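Local coordinates for autoinducer 2-binding protein LsrB (Clostridium saccharobutylicum DSM 13864, PDB 6DSP) that binds the quorum-sensing signal autoinducer-2 in its cyclic tetrahydroxytetrahydrofuran form, as a receptor of the bacterial solute-binding protein 2 family, at residues Ile217-Cys222 / Thr246-Ala251. Numbering follows the deposited sequence.
Sequences IDLIIC and TITGFA
Ile220 and Cys222 pair with Ile247 and Gly249 in parallel register, joining strands 219-222 and 246-249 as neighbours in a beta-alpha-beta unit whose crossover is helix 227-237. The unit belongs to the four-stranded parallel sheet of one lobe of the periplasmic-binding-protein fold; strand 246-249 is its edge strand, and strand 155-160 lies on the far side of 219-222.

Five backbone hydrogen bonds zip the pair, from Thr246 N to Asp218 O (2.9 Å) through to Phe250 N on Cys222 O (3.2 Å). The shortest, Cys222 N to Thr248 O, measures 2.8 Å.

On the face covered by helix 227-237, Cys222 SG rests 4.2 Å from Ile247 CG2, while Ile220 CD1 only approaches Ile247 CG1, at 4.5 Å. On the other face, where helix 127-144 packs against Thr246 and Thr248, Leu219 CD1 touches Thr246 CG2 at 3.7 Å; with CG anti to the backbone N (chi1 169°) and chi2 at 64°, CD1 is the branch that meets the threonine methyl.

The polar ends on this second face turn to outside partners: Thr246 OG1 bonds Arg145 NE, Thr248 OG1 bonds Arg267 O. Past the strand end, Phe250 reaches the autoinducer-2 pocket, where its ring meets Trp171 and Trp271 edge-to-face.

Gly249 adopts a positive phi of 157°, at which any CB would be jammed against Thr248 O; its bare CA can thus sit 3.1 Å from Cys222 O in a CA-H...O contact.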
loop_
_atom_site.group_PDB
_atom_site.type_symbol
_atom_site.label_atom_id
_atom_site.label_comp_id
_atom_site.label_asym_id
_atom_site.label_seq_id
_atom_site.Cartn_x
_atom_site.Cartn_y
_atom_site.Cartn_z
ATOM N N ILE A 217 10.402 -23.505 -2.785
ATOM C CA ILE A 217 9.249 -22.649 -3.024
ATOM C C ILE A 217 9.296 -22.119 -4.466
ATOM O O ILE A 217 10.370 -21.834 -5.016
ATOM C CB ILE A 217 9.212 -21.529 -1.966
ATOM C CG1 ILE A 217 7.828 -20.886 -1.901
ATOM C CG2 ILE A 217 10.340 -20.502 -2.204
ATOM C CD1 ILE A 217 7.627 -20.046 -0.621
ATOM N N ASP A 218 8.105 -21.959 -5.067
ATOM C CA ASP A 218 8.025 -21.471 -6.436
ATOM C C ASP A 218 7.732 -19.986 -6.532
ATOM O O ASP A 218 8.198 -19.324 -7.474
ATOM C CB ASP A 218 6.896 -22.189 -7.202
ATOM C CG ASP A 218 7.217 -23.642 -7.485
ATOM O OD1 ASP A 218 8.249 -23.906 -8.150
ATOM O OD2 ASP A 218 6.440 -24.503 -7.014
ATOM N N LEU A 219 6.959 -19.451 -5.596
ATOM C CA LEU A 219 6.439 -18.089 -5.699
ATOM C C LEU A 219 6.386 -17.475 -4.313
ATOM O O LEU A 219 5.843 -18.087 -3.379
ATOM C CB LEU A 219 4.998 -18.167 -6.273
ATOM C CG LEU A 219 4.174 -16.889 -6.225
ATOM C CD1 LEU A 219 4.811 -15.794 -7.109
ATOM C CD2 LEU A 219 2.736 -17.200 -6.615
ATOM N N ILE A 220 6.903 -16.255 -4.184
ATOM C CA ILE A 220 6.774 -15.497 -2.928
ATOM C C ILE A 220 6.087 -14.191 -3.270
ATOM O O ILE A 220 6.623 -13.406 -4.062
ATOM C CB ILE A 220 8.138 -15.232 -2.256
ATOM C CG1 ILE A 220 8.950 -16.539 -2.128
ATOM C CG2 ILE A 220 7.891 -14.565 -0.858
ATOM C CD1 ILE A 220 10.369 -16.321 -1.635
ATOM N N ILE A 221 4.889 -13.983 -2.712
ATOM C CA ILE A 221 4.099 -12.785 -3.003
ATOM C C ILE A 221 4.414 -11.773 -1.909
ATOM O O ILE A 221 4.038 -11.972 -0.752
ATOM C CB ILE A 221 2.585 -13.086 -3.043
ATOM C CG1 ILE A 221 2.267 -14.206 -4.074
ATOM C CG2 ILE A 221 1.829 -11.811 -3.377
ATOM C CD1 ILE A 221 0.808 -14.669 -3.990
ATOM N N CYS A 222 5.071 -10.685 -2.290
ATOM C CA CYS A 222 5.585 -9.693 -1.335
ATOM C C CYS A 222 4.773 -8.405 -1.459
ATOM O O CYS A 222 5.245 -7.425 -2.053
ATOM C CB CYS A 222 7.059 -9.426 -1.637
ATOM S SG CYS A 222 8.053 -10.923 -1.420
ATOM N N THR A 246 10.172 -17.373 -8.297
ATOM C CA THR A 246 9.420 -16.213 -8.736
ATOM C C THR A 246 9.048 -15.354 -7.540
ATOM O O THR A 246 8.379 -15.815 -6.618
ATOM C CB THR A 246 8.164 -16.604 -9.513
ATOM O OG1 THR A 246 8.560 -17.311 -10.716
ATOM C CG2 THR A 246 7.324 -15.375 -9.857
ATOM N N ILE A 247 9.487 -14.097 -7.566
ATOM C CA ILE A 247 9.190 -13.108 -6.540
ATOM C C ILE A 247 8.417 -11.991 -7.215
ATOM O O ILE A 247 8.837 -11.498 -8.266
ATOM C CB ILE A 247 10.494 -12.573 -5.925
ATOM C CG1 ILE A 247 11.213 -13.687 -5.154
ATOM C CG2 ILE A 247 10.192 -11.361 -5.010
ATOM C CD1 ILE A 247 12.691 -13.438 -4.956
ATOM N N THR A 248 7.297 -11.592 -6.615
ATOM C CA THR A 248 6.587 -10.424 -7.116
ATOM C C THR A 248 5.998 -9.705 -5.922
ATOM O O THR A 248 6.151 -10.154 -4.783
ATOM C CB THR A 248 5.520 -10.796 -8.161
ATOM O OG1 THR A 248 5.104 -9.611 -8.849
ATOM C CG2 THR A 248 4.327 -11.512 -7.536
ATOM N N GLY A 249 5.342 -8.575 -6.167
ATOM C CA GLY A 249 4.837 -7.787 -5.062
ATOM C C GLY A 249 4.640 -6.354 -5.487
ATOM O O GLY A 249 4.531 -6.055 -6.676
ATOM N N PHE A 250 4.566 -5.478 -4.481
ATOM C CA PHE A 250 4.344 -4.056 -4.707
ATOM C C PHE A 250 5.526 -3.236 -4.187
ATOM O O PHE A 250 5.893 -3.358 -3.002
ATOM C CB PHE A 250 3.090 -3.583 -3.968
ATOM C CG PHE A 250 1.779 -4.104 -4.538
ATOM C CD1 PHE A 250 1.591 -4.327 -5.928
ATOM C CD2 PHE A 250 0.705 -4.314 -3.678
ATOM C CE1 PHE A 250 0.353 -4.758 -6.408
ATOM C CE2 PHE A 250 -0.539 -4.734 -4.157
ATOM C CZ PHE A 250 -0.710 -4.957 -5.527
ATOM N N ALA A 251 6.050 -2.337 -5.028
ATOM C CA ALA A 251 7.056 -1.374 -4.587
ATOM C C ALA A 251 7.200 -0.322 -5.667
ATOM O O ALA A 251 6.939 -0.584 -6.844
ATOM C CB ALA A 251 8.415 -2.039 -4.310
#